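Local structure of Glucose/sorbosone dehydrogenases (Escherichia coli K12, 2G8S) at residues Leu211-His216 against Asn225-Gly230; Asp178-Lys183 against Glu190-Gly195; Trp84-Glu89 against Gly133-Asp138; Pro263-Lys268 against Val311-Arg316. The protein is a beta-propeller protein of the glucose/sorbosone dehydrogenase family that binds a calcium ion and whose precise function is not established. All blocks are in the same frame, centred on the assembly; numbering follows the deposited sequence. Where two conformers were deposited one is given.

Interaction 1 of 4, residues Leu211-His216 against Asn225-Gly230. With EDO (1,2-ethanediol), chain E.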
# COMPACT_ATOMS: atom_id res chain seq x y z
N LEU A 211 1.82 -4.06 12.43
CA LEU A 211 1.91 -3.60 11.05
C LEU A 211 3.23 -4.02 10.41
O LEU A 211 4.29 -3.85 11.01
CB LEU A 211 1.80 -2.07 11.01
CG LEU A 211 1.71 -1.44 9.63
CD1 LEU A 211 0.34 -1.68 9.03
CD2 LEU A 211 1.99 0.04 9.74
N TRP A 212 3.15 -4.56 9.20
CA TRP A 212 4.32 -4.74 8.33
C TRP A 212 4.15 -3.90 7.08
O TRP A 212 3.03 -3.71 6.59
CB TRP A 212 4.47 -6.21 7.91
CG TRP A 212 4.94 -7.16 8.99
CD1 TRP A 212 4.69 -7.08 10.34
CD2 TRP A 212 5.68 -8.37 8.79
NE1 TRP A 212 5.27 -8.16 10.99
CE2 TRP A 212 5.88 -8.97 10.06
CE3 TRP A 212 6.21 -9.01 7.65
CZ2 TRP A 212 6.59 -10.17 10.23
CZ3 TRP A 212 6.92 -10.20 7.82
CH2 TRP A 212 7.10 -10.76 9.10
N LEU A 213 5.26 -3.39 6.55
CA LEU A 213 5.19 -2.66 5.29
C LEU A 213 6.31 -3.06 4.37
O LEU A 213 7.33 -3.63 4.82
CB LEU A 213 5.19 -1.15 5.51
CG LEU A 213 6.38 -0.36 6.02
CD1 LEU A 213 7.50 -0.20 4.98
CD2 LEU A 213 5.88 1.03 6.43
N ASN A 214 6.14 -2.76 3.09
CA ASN A 214 7.24 -2.92 2.16
C ASN A 214 7.49 -1.64 1.38
O ASN A 214 6.67 -0.71 1.39
CB ASN A 214 7.04 -4.15 1.24
CG ASN A 214 5.96 -3.95 0.19
OD1 ASN A 214 5.81 -2.87 -0.39
ND2 ASN A 214 5.24 -5.02 -0.11
N GLU A 215 8.65 -1.57 0.75
CA GLU A 215 9.01 -0.37 0.00
C GLU A 215 9.94 -0.66 -1.15
O GLU A 215 10.73 -1.61 -1.11
CB GLU A 215 9.59 0.72 0.91
CG GLU A 215 10.78 0.34 1.73
CD GLU A 215 11.23 1.49 2.63
OE1 GLU A 215 11.71 2.50 2.09
OE2 GLU A 215 11.09 1.37 3.88
N HIS A 216 9.84 0.17 -2.19
CA HIS A 216 10.76 0.10 -3.31
C HIS A 216 12.08 0.74 -2.97
O HIS A 216 12.13 1.87 -2.47
CB HIS A 216 10.19 0.84 -4.52
CG HIS A 216 9.04 0.15 -5.16
ND1 HIS A 216 8.34 0.69 -6.22
CD2 HIS A 216 8.44 -1.03 -4.89
CE1 HIS A 216 7.37 -0.13 -6.57
NE2 HIS A 216 7.42 -1.19 -5.78
N ASN A 225 9.73 -3.92 6.22
CA ASN A 225 9.98 -3.41 7.56
C ASN A 225 8.82 -3.71 8.50
O ASN A 225 7.66 -3.88 8.06
CB ASN A 225 10.19 -1.89 7.50
CG ASN A 225 11.49 -1.52 6.83
OD1 ASN A 225 12.55 -1.85 7.34
ND2 ASN A 225 11.42 -0.86 5.68
N ILE A 226 9.14 -3.77 9.80
CA ILE A 226 8.13 -3.85 10.87
C ILE A 226 8.23 -2.54 11.66
O ILE A 226 8.98 -2.44 12.64
CB ILE A 226 8.32 -5.08 11.80
CG1 ILE A 226 8.43 -6.38 10.98
CG2 ILE A 226 7.19 -5.14 12.83
CD1 ILE A 226 8.78 -7.60 11.82
N PRO A 227 7.51 -1.51 11.20
CA PRO A 227 7.77 -0.16 11.71
C PRO A 227 7.34 0.05 13.15
O PRO A 227 6.26 -0.39 13.55
CB PRO A 227 7.02 0.75 10.74
CG PRO A 227 6.06 -0.11 10.02
CD PRO A 227 6.48 -1.54 10.14
N GLN A 228 8.20 0.72 13.91
CA GLN A 228 7.92 0.97 15.31
C GLN A 228 7.81 2.46 15.61
O GLN A 228 8.32 3.30 14.86
CB GLN A 228 8.99 0.31 16.19
CG GLN A 228 8.88 -1.21 16.19
CD GLN A 228 10.03 -1.90 16.89
OE1 GLN A 228 11.18 -1.47 16.81
NE2 GLN A 228 9.73 -3.00 17.58
N LYS A 229 7.11 2.77 16.70
CA LYS A 229 6.86 4.14 17.12
C LYS A 229 8.14 4.95 17.23
O LYS A 229 9.06 4.60 17.99
CB LYS A 229 6.15 4.13 18.47
CG LYS A 229 5.78 5.50 19.01
CD LYS A 229 5.07 5.37 20.35
CE LYS A 229 4.62 6.73 20.86
NZ LYS A 229 4.10 6.64 22.25
N GLY A 230 8.18 6.05 16.47
CA GLY A 230 9.25 7.04 16.54
C GLY A 230 10.56 6.65 15.90
O GLY A 230 11.55 7.37 16.03
C1 EDO E . 14.37 1.69 0.67
O1 EDO E . 14.36 2.68 1.72
C2 EDO E . 15.67 1.84 -0.12
O2 EDO E . 16.78 1.80 0.78
O HOH W 1 4.78 -2.75 13.45
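Leu213 and Asn225 form an antiparallel hydrogen-bonded pair at the point where strand 222-225 of a four-stranded propeller sheet leaves its neighbour 210-216 and runs on as a loop. Two backbone bonds close the pair: Leu213 N gives its hydrogen to Asn225 O at 2.9 Å, almost straight at 172°, and Asn225 N gives its own to Leu213 O at 2.8 Å. Beyond Asn225 direct pairing stops, and a water takes over, donating to both Leu211 O and Pro227 O.

Ile226 runs alongside Trp212; with CG1 anti to its carbonyl carbon (chi1 -52°), that branch is laid over one face of the indole, 3.7 Å from the centroid of the five-membered ring and 12° off its normal, a CH-pi contact, while CD1 of the same side chain reaches Trp212 CE2. Phe278 meets the Trp212 ring edge-to-face. Next along the loop, the ring of Pro227 turns to the strand and presses CG against Leu213 CD2 at 3.8 Å, with Leu211 CD2 a little farther off.

At the other end Asn225 ND2 comes within 2.9 Å of Glu215 OE2, but the angle is too poor for a hydrogen bond. Glu215 OE1 accepts from Arg197 N and from a 1,2-ethanediol molecule. Asn225 is placed like a second-shell residue: its backbone is fixed by Leu213, and its ND2 donates to OE1 of Glu223, a residue of the calcium site together with Tyr233, and so probably helps to orient that side chain.

Interaction 2 of 4, residues Asp178-Lys183 against Glu190-Gly195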
# COMPACT_ATOMS: atom_id res chain seq x y z
N ASP A 178 -0.87 10.48 21.87
CA ASP A 178 0.33 9.73 22.25
C ASP A 178 1.28 9.46 21.07
O ASP A 178 2.18 8.64 21.19
CB ASP A 178 -0.04 8.41 22.93
CG ASP A 178 -0.75 7.44 22.01
OD1 ASP A 178 -1.57 7.89 21.18
OD2 ASP A 178 -0.50 6.22 22.11
N ASN A 179 1.08 10.15 19.95
CA ASN A 179 2.04 10.07 18.84
C ASN A 179 3.42 10.59 19.27
O ASN A 179 3.50 11.47 20.13
CB ASN A 179 1.53 10.81 17.60
CG ASN A 179 0.77 9.88 16.63
OD1 ASN A 179 0.38 8.76 16.99
ND2 ASN A 179 0.59 10.35 15.40
N PRO A 180 4.50 10.02 18.70
CA PRO A 180 5.85 10.19 19.27
C PRO A 180 6.38 11.63 19.24
O PRO A 180 7.16 11.99 20.13
CB PRO A 180 6.73 9.29 18.40
CG PRO A 180 5.95 9.09 17.14
CD PRO A 180 4.51 9.14 17.52
N PHE A 181 5.97 12.41 18.25
CA PHE A 181 6.55 13.74 18.02
C PHE A 181 5.61 14.91 18.32
O PHE A 181 5.85 16.04 17.90
CB PHE A 181 7.11 13.85 16.59
CG PHE A 181 8.13 12.79 16.27
CD1 PHE A 181 9.37 12.80 16.88
CD2 PHE A 181 7.84 11.76 15.39
CE1 PHE A 181 10.32 11.83 16.61
CE2 PHE A 181 8.78 10.77 15.11
CZ PHE A 181 10.02 10.80 15.72
N ILE A 182 4.56 14.62 19.08
CA ILE A 182 3.52 15.60 19.42
C ILE A 182 4.09 16.80 20.21
O ILE A 182 3.55 17.91 20.10
CB ILE A 182 2.33 14.92 20.17
CG1 ILE A 182 1.10 15.84 20.24
CG2 ILE A 182 2.75 14.40 21.54
CD1 ILE A 182 0.01 15.50 19.27
N LYS A 183 5.17 16.57 20.96
CA LYS A 183 5.81 17.61 21.78
C LYS A 183 7.14 18.06 21.19
O LYS A 183 7.85 18.88 21.79
CB LYS A 183 6.02 17.12 23.23
CG LYS A 183 4.75 16.92 24.05
CD LYS A 183 3.85 18.15 24.00
CE LYS A 183 2.57 17.93 24.78
NZ LYS A 183 1.58 18.97 24.43
N GLU A 190 1.64 14.04 13.08
CA GLU A 190 1.05 12.87 12.42
C GLU A 190 2.03 11.71 12.27
O GLU A 190 1.61 10.57 12.05
CB GLU A 190 0.52 13.26 11.03
CG GLU A 190 -0.58 14.33 11.04
CD GLU A 190 -0.07 15.76 10.91
OE1 GLU A 190 1.15 16.01 11.06
OE2 GLU A 190 -0.91 16.65 10.64
N ILE A 191 3.33 11.99 12.40
CA ILE A 191 4.37 11.00 12.10
C ILE A 191 4.47 9.88 13.15
O ILE A 191 4.54 10.15 14.36
CB ILE A 191 5.76 11.68 11.91
CG1 ILE A 191 5.73 12.62 10.69
CG2 ILE A 191 6.89 10.63 11.78
CD1 ILE A 191 6.89 13.60 10.64
N TRP A 192 4.50 8.64 12.67
CA TRP A 192 4.76 7.47 13.49
C TRP A 192 6.20 6.99 13.28
O TRP A 192 6.94 6.82 14.24
CB TRP A 192 3.78 6.36 13.13
CG TRP A 192 3.73 5.21 14.10
CD1 TRP A 192 4.15 3.92 13.88
CD2 TRP A 192 3.21 5.25 15.43
NE1 TRP A 192 3.91 3.15 15.00
CE2 TRP A 192 3.34 3.94 15.97
CE3 TRP A 192 2.66 6.26 16.23
CZ2 TRP A 192 2.92 3.62 17.27
CZ3 TRP A 192 2.24 5.94 17.51
CH2 TRP A 192 2.38 4.63 18.02
N SER A 193 6.59 6.77 12.02
CA SER A 193 7.95 6.35 11.68
C SER A 193 8.43 7.18 10.50
O SER A 193 7.63 7.74 9.75
CB SER A 193 7.99 4.86 11.29
OG SER A 193 7.36 4.02 12.25
N TYR A 194 9.75 7.23 10.31
CA TYR A 194 10.31 8.00 9.21
C TYR A 194 11.46 7.26 8.54
O TYR A 194 11.79 6.16 8.94
CB TYR A 194 10.69 9.42 9.67
CG TYR A 194 11.78 9.54 10.73
CD1 TYR A 194 13.03 10.07 10.40
CD2 TYR A 194 11.53 9.20 12.06
CE1 TYR A 194 14.03 10.22 11.36
CE2 TYR A 194 12.54 9.35 13.04
CZ TYR A 194 13.78 9.86 12.67
OH TYR A 194 14.75 10.01 13.63
N GLY A 195 12.04 7.86 7.50
CA GLY A 195 13.14 7.22 6.78
C GLY A 195 12.70 6.08 5.87
O GLY A 195 13.36 5.04 5.79
O HOH W 2 4.23 12.16 16.12
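Apolar packing between Phe181 and Ile191 lies at the centre of this contact, where the loop 178-183, with a type I turn from Asn179 to Ile182, folds against the outermost strand 191-194 of its sheet. Phe181 CE2 touches the CG2 branch of Ile191 at 3.8 Å, and CZ at the far end of the ring reaches Tyr194 CE2 at 4.0 Å, the Phe181 and Tyr194 side chains lying roughly perpendicular. On the other flank Pro180 CD packs on Trp192 CE3 at 3.7 Å; the indole swings back to the loop because its CG stands opposite the backbone N (chi1 -167°), and Phe144 meets it edge-to-face.

Polar links are few, and none joins the two segments directly. One water bridges them, accepting from Phe181 N at 2.8 Å and donating to Ile191 O at 2.7 Å. The same carbonyl oxygen has Pro180 CG 3.3 Å away and lies near the plane of the Phe181 ring, at its edge. Asn179 OD1 approaches the indole edge, 3.4 Å from Trp192 CZ3.

Trp192 and Ser193 form a classic beta bulge facing Leu166, where the chain turns a corner. ND2 of the buried Asn179 donates to Arg168 O on strand 165-170 and to Ala189 O just before Glu190, which ties the start of the turn to the sheet, and the rings add apolar cover.

Interaction 3 of 4, residues Trp84-Glu89 against Gly133-Asp138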
# COMPACT_ATOMS: atom_id res chain seq x y z
N TRP A 84 -12.78 4.67 2.97
CA TRP A 84 -11.66 5.59 2.87
C TRP A 84 -10.97 5.45 1.53
O TRP A 84 -10.83 4.34 1.01
CB TRP A 84 -10.65 5.31 3.99
CG TRP A 84 -11.11 5.72 5.36
CD1 TRP A 84 -12.10 5.14 6.13
CD2 TRP A 84 -10.59 6.81 6.14
NE1 TRP A 84 -12.22 5.81 7.33
CE2 TRP A 84 -11.31 6.84 7.36
CE3 TRP A 84 -9.58 7.76 5.92
CZ2 TRP A 84 -11.03 7.78 8.37
CZ3 TRP A 84 -9.32 8.71 6.91
CH2 TRP A 84 -10.04 8.71 8.12
N LEU A 85 -10.53 6.58 0.97
CA LEU A 85 -9.76 6.57 -0.28
C LEU A 85 -8.50 7.41 -0.13
O LEU A 85 -8.49 8.41 0.60
CB LEU A 85 -10.58 7.16 -1.45
CG LEU A 85 -11.92 6.50 -1.81
CD1 LEU A 85 -12.72 7.34 -2.80
CD2 LEU A 85 -11.68 5.10 -2.39
N SER A 86 -7.44 7.00 -0.81
CA SER A 86 -6.27 7.86 -0.95
C SER A 86 -6.03 8.14 -2.43
O SER A 86 -6.43 7.37 -3.30
CB SER A 86 -5.04 7.21 -0.32
OG SER A 86 -4.65 6.03 -1.00
N TYR A 87 -5.38 9.26 -2.71
CA TYR A 87 -5.19 9.70 -4.09
C TYR A 87 -4.10 10.75 -4.13
O TYR A 87 -3.72 11.29 -3.10
CB TYR A 87 -6.52 10.27 -4.65
CG TYR A 87 -7.08 11.47 -3.91
CD1 TYR A 87 -6.94 12.76 -4.43
CD2 TYR A 87 -7.79 11.32 -2.70
CE1 TYR A 87 -7.47 13.87 -3.76
CE2 TYR A 87 -8.32 12.43 -2.03
CZ TYR A 87 -8.14 13.70 -2.56
OH TYR A 87 -8.66 14.81 -1.92
N SER A 88 -3.58 11.03 -5.32
CA SER A 88 -2.67 12.17 -5.47
C SER A 88 -3.45 13.42 -5.85
O SER A 88 -4.43 13.35 -6.60
CB SER A 88 -1.56 11.87 -6.47
OG SER A 88 -2.08 11.38 -7.69
N GLU A 89 -3.01 14.55 -5.31
CA GLU A 89 -3.68 15.83 -5.49
C GLU A 89 -2.65 16.92 -5.79
O GLU A 89 -1.63 17.03 -5.10
CB GLU A 89 -4.44 16.18 -4.21
CG GLU A 89 -5.16 17.53 -4.25
CD GLU A 89 -5.63 17.99 -2.88
OE1 GLU A 89 -4.81 18.00 -1.94
OE2 GLU A 89 -6.82 18.37 -2.76
N GLY A 133 0.66 5.59 -0.43
CA GLY A 133 -0.79 5.63 -0.59
C GLY A 133 -1.59 4.59 0.16
O GLY A 133 -2.80 4.74 0.34
N ARG A 134 -0.93 3.52 0.61
CA ARG A 134 -1.66 2.47 1.32
C ARG A 134 -2.22 2.94 2.66
O ARG A 134 -1.54 3.65 3.40
CB ARG A 134 -0.78 1.23 1.53
CG ARG A 134 -1.51 0.04 2.16
CD ARG A 134 -1.69 -1.13 1.20
NE ARG A 134 -2.74 -0.92 0.20
CZ ARG A 134 -2.92 -1.69 -0.87
NH1 ARG A 134 -2.10 -2.72 -1.11
NH2 ARG A 134 -3.90 -1.44 -1.72
N LEU A 135 -3.46 2.54 2.94
CA LEU A 135 -4.13 2.81 4.21
C LEU A 135 -4.37 1.49 4.91
O LEU A 135 -4.89 0.55 4.30
CB LEU A 135 -5.49 3.46 3.94
CG LEU A 135 -5.50 4.69 3.03
CD1 LEU A 135 -6.94 5.12 2.75
CD2 LEU A 135 -4.71 5.80 3.67
N VAL A 136 -4.01 1.41 6.18
CA VAL A 136 -4.32 0.20 6.96
C VAL A 136 -4.87 0.56 8.33
O VAL A 136 -4.23 1.31 9.08
CB VAL A 136 -3.08 -0.73 7.12
CG1 VAL A 136 -3.39 -1.88 8.08
CG2 VAL A 136 -2.65 -1.30 5.78
N PHE A 137 -6.05 0.03 8.66
CA PHE A 137 -6.58 0.15 10.02
C PHE A 137 -5.98 -0.94 10.91
O PHE A 137 -5.91 -2.11 10.49
CB PHE A 137 -8.11 0.06 10.02
CG PHE A 137 -8.78 1.28 9.44
CD1 PHE A 137 -9.01 2.41 10.23
CD2 PHE A 137 -9.16 1.31 8.10
CE1 PHE A 137 -9.61 3.55 9.69
CE2 PHE A 137 -9.76 2.44 7.55
CZ PHE A 137 -9.98 3.56 8.35
N ASP A 138 -5.54 -0.58 12.11
CA ASP A 138 -4.93 -1.58 12.98
C ASP A 138 -5.95 -2.38 13.80
O ASP A 138 -5.59 -3.38 14.43
CB ASP A 138 -3.83 -0.99 13.88
CG ASP A 138 -4.36 -0.06 14.97
OD1 ASP A 138 -5.57 0.27 15.00
OD2 ASP A 138 -3.53 0.33 15.82
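Phe137 points the edge of its ring at the face of Trp84 in a T-shaped stack, the planes 73° apart and the centroid of the indole five-membered ring 4.8 Å from that of the phenyl. The leading atom is Phe137 CZ, 3.3 Å from Trp84 NE1 and offset toward the rim of the indole. Both rings have CG anti to the carbonyl carbon (chi1 -72° in each), and both CA-CB bonds point toward the opposite segment.

Leu135, two residues before Phe137, points the same way and lays CD1 against Trp84 CB at 3.9 Å and close to Ser86 CB. At the end of the row Ser86 OG donates to Gly133 O at 2.6 Å, meeting the carbonyl at a C=O...O angle of 133°, and accepts from Asp70 N.

The strands 82-90 and 135-137 belong to successive sheets of the propeller. No backbone-to-backbone bond joins the two segments; side-chain packing and the Ser86 bond to a backbone carbonyl do. Val72, Val100 and Leu143 pack against the same side chains. In this buried interface the short hydroxyl bond satisfies a carbonyl among apolar groups, while the edge-to-face pair places weakly positive ring hydrogens over the electron-rich indole.

Interaction 4 of 4, residues Pro263-Lys268 against Val311-Arg316. With EDO (1,2-ethanediol), chain N.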
# COMPACT_ATOMS: atom_id res chain seq x y z
N PRO A 263 15.64 -3.47 7.88
CA PRO A 263 14.46 -4.22 7.44
C PRO A 263 14.58 -5.67 7.91
O PRO A 263 15.67 -6.13 8.26
CB PRO A 263 14.57 -4.16 5.92
CG PRO A 263 16.07 -4.10 5.67
CD PRO A 263 16.58 -3.20 6.77
N VAL A 264 13.45 -6.39 7.93
CA VAL A 264 13.50 -7.80 8.23
C VAL A 264 13.79 -8.64 6.99
O VAL A 264 14.09 -9.82 7.09
CB VAL A 264 12.23 -8.30 8.96
CG1 VAL A 264 12.06 -7.57 10.29
CG2 VAL A 264 10.98 -8.14 8.09
N PHE A 265 13.67 -8.02 5.81
CA PHE A 265 14.06 -8.65 4.55
C PHE A 265 14.42 -7.57 3.55
O PHE A 265 13.81 -6.50 3.54
CB PHE A 265 12.90 -9.50 4.00
CG PHE A 265 13.34 -10.57 3.04
CD1 PHE A 265 13.68 -11.83 3.51
CD2 PHE A 265 13.43 -10.31 1.67
CE1 PHE A 265 14.11 -12.83 2.63
CE2 PHE A 265 13.86 -11.30 0.78
CZ PHE A 265 14.20 -12.56 1.26
N TYR A 266 15.41 -7.85 2.72
CA TYR A 266 15.70 -6.95 1.61
C TYR A 266 16.09 -7.76 0.38
O TYR A 266 16.51 -8.93 0.49
CB TYR A 266 16.78 -5.91 1.96
CG TYR A 266 18.08 -6.53 2.43
CD1 TYR A 266 19.09 -6.87 1.52
CD2 TYR A 266 18.29 -6.81 3.79
CE1 TYR A 266 20.28 -7.46 1.96
CE2 TYR A 266 19.46 -7.39 4.24
CZ TYR A 266 20.45 -7.72 3.32
OH TYR A 266 21.60 -8.30 3.79
N TRP A 267 15.91 -7.14 -0.78
CA TRP A 267 16.32 -7.74 -2.05
C TRP A 267 17.32 -6.80 -2.71
O TRP A 267 16.97 -5.67 -3.04
CB TRP A 267 15.14 -7.88 -3.00
CG TRP A 267 14.05 -8.85 -2.62
CD1 TRP A 267 13.89 -10.13 -3.08
CD2 TRP A 267 12.92 -8.59 -1.76
NE1 TRP A 267 12.75 -10.69 -2.54
CE2 TRP A 267 12.14 -9.76 -1.73
CE3 TRP A 267 12.50 -7.47 -1.02
CZ2 TRP A 267 10.96 -9.86 -0.98
CZ3 TRP A 267 11.33 -7.57 -0.26
CH2 TRP A 267 10.57 -8.75 -0.26
N LYS A 268 18.55 -7.27 -2.92
CA LYS A 268 19.49 -6.49 -3.72
C LYS A 268 19.13 -6.43 -5.20
O LYS A 268 19.56 -5.53 -5.92
CB LYS A 268 20.91 -6.98 -3.51
CG LYS A 268 21.51 -6.55 -2.18
CD LYS A 268 22.97 -6.90 -2.17
CE LYS A 268 23.63 -6.53 -0.88
NZ LYS A 268 25.11 -6.71 -1.10
N VAL A 311 11.17 -13.70 8.06
CA VAL A 311 10.53 -14.08 6.82
C VAL A 311 11.58 -14.61 5.84
O VAL A 311 12.71 -14.11 5.79
CB VAL A 311 9.67 -12.90 6.27
CG1 VAL A 311 10.53 -11.72 5.86
CG2 VAL A 311 8.75 -13.33 5.18
N THR A 312 11.22 -15.67 5.11
CA THR A 312 12.11 -16.24 4.08
C THR A 312 11.32 -16.43 2.79
O THR A 312 10.10 -16.56 2.82
CB THR A 312 12.74 -17.59 4.52
OG1 THR A 312 11.71 -18.53 4.83
CG2 THR A 312 13.65 -17.40 5.73
N GLU A 313 12.02 -16.46 1.66
CA GLU A 313 11.35 -16.57 0.36
C GLU A 313 11.22 -18.03 -0.07
O GLU A 313 12.23 -18.72 -0.23
CB GLU A 313 12.09 -15.74 -0.71
CG GLU A 313 11.39 -15.77 -2.06
CD GLU A 313 11.85 -14.70 -3.04
OE1 GLU A 313 12.18 -13.56 -2.62
OE2 GLU A 313 11.84 -14.98 -4.26
N ASP A 314 9.99 -18.50 -0.24
CA ASP A 314 9.76 -19.87 -0.72
C ASP A 314 9.99 -19.97 -2.22
O ASP A 314 10.53 -20.96 -2.72
CB ASP A 314 8.32 -20.30 -0.48
CG ASP A 314 7.95 -20.42 0.98
OD1 ASP A 314 8.79 -20.17 1.88
OD2 ASP A 314 6.78 -20.77 1.21
N GLY A 315 9.55 -18.94 -2.94
CA GLY A 315 9.60 -18.95 -4.40
C GLY A 315 8.58 -18.00 -4.98
O GLY A 315 8.10 -17.10 -4.30
N ARG A 316 8.26 -18.21 -6.26
CA ARG A 316 7.40 -17.31 -7.02
C ARG A 316 6.25 -18.07 -7.66
O ARG A 316 6.40 -19.25 -8.03
CB ARG A 316 8.19 -16.62 -8.13
CG ARG A 316 9.44 -15.88 -7.68
CD ARG A 316 9.12 -14.72 -6.73
NE ARG A 316 10.31 -13.98 -6.35
CZ ARG A 316 10.69 -12.81 -6.87
NH1 ARG A 316 9.96 -12.22 -7.81
NH2 ARG A 316 11.81 -12.22 -6.43
C1 EDO N . 22.16 -3.41 -6.15
O1 EDO N . 22.73 -4.68 -6.52
C2 EDO N . 21.71 -3.45 -4.70
O2 EDO N . 22.84 -3.23 -3.84
O HOH W 3 13.77 -12.17 8.45
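Strands 265-267 and 311-316, the edge strands of two different sheets, run at 44° to each other with their axes 8.5 Å apart at the closest, and no direct backbone bond joins them. A water links the strands at one end, donating to Val264 O at 2.7 Å and accepting from Val311 N. Just beyond it Phe265 CB packs on the CG1 branch of Val311 at 3.7 Å, one side chain lying squarely across the other. The phenyl ring runs along the strand from Val311 toward Glu313, with Val311 O near its plane, 3.4 Å from Phe265 CD1.

Both strands carry classic beta bulges, Val264 with Phe265 facing Ile224 and Asp314 with Gly315 facing Val303, irregularities in the outermost strands of two propeller sheets. Met304 of strand 300-307 fills in beside Phe265 and Val311.

Farther along, Trp267 NE1 donates to Glu313 OE1 at 2.9 Å (163°); the oxygen lies in the plane of the indole and is met nearly along its C-O axis. The edge atom Phe265 CE2 sits 3.4 Å above one face of the Trp267 indole, toward its rim. Glu313 reaches across because its chain is extended from a CG anti to the backbone N (chi1 -177°). Its second oxygen, OE2, is held by Arg316 NE in a salt bridge at 2.8 Å, and Arg316 NH1 in turn pairs with Asp298 and Asp300.

Interactions 1 and 3 are buried, 2 and 4 only partly so. Interaction 1 works within one sheet and is the one with direct backbone pairing. Interactions 3 and 4 join separate sheets: 3 pairs apolar and T-shaped packing with one hydroxyl-to-carbonyl bond, while 4 combines apolar packing and a water with an indole-to-carboxylate bond whose acceptor group also has a salt bridge within its own strand. Interaction 2 lays a loop on an edge strand of the sheet that also holds strand 135-137 of interaction 3. Interactions 1 and 4 share a sheet and touch, Ile226 CD1 lying 3.6 Å from Val264 CG1. Interactions 1 and 2 meet through Gly230 N and Trp192 O, probably hydrogen-bonded.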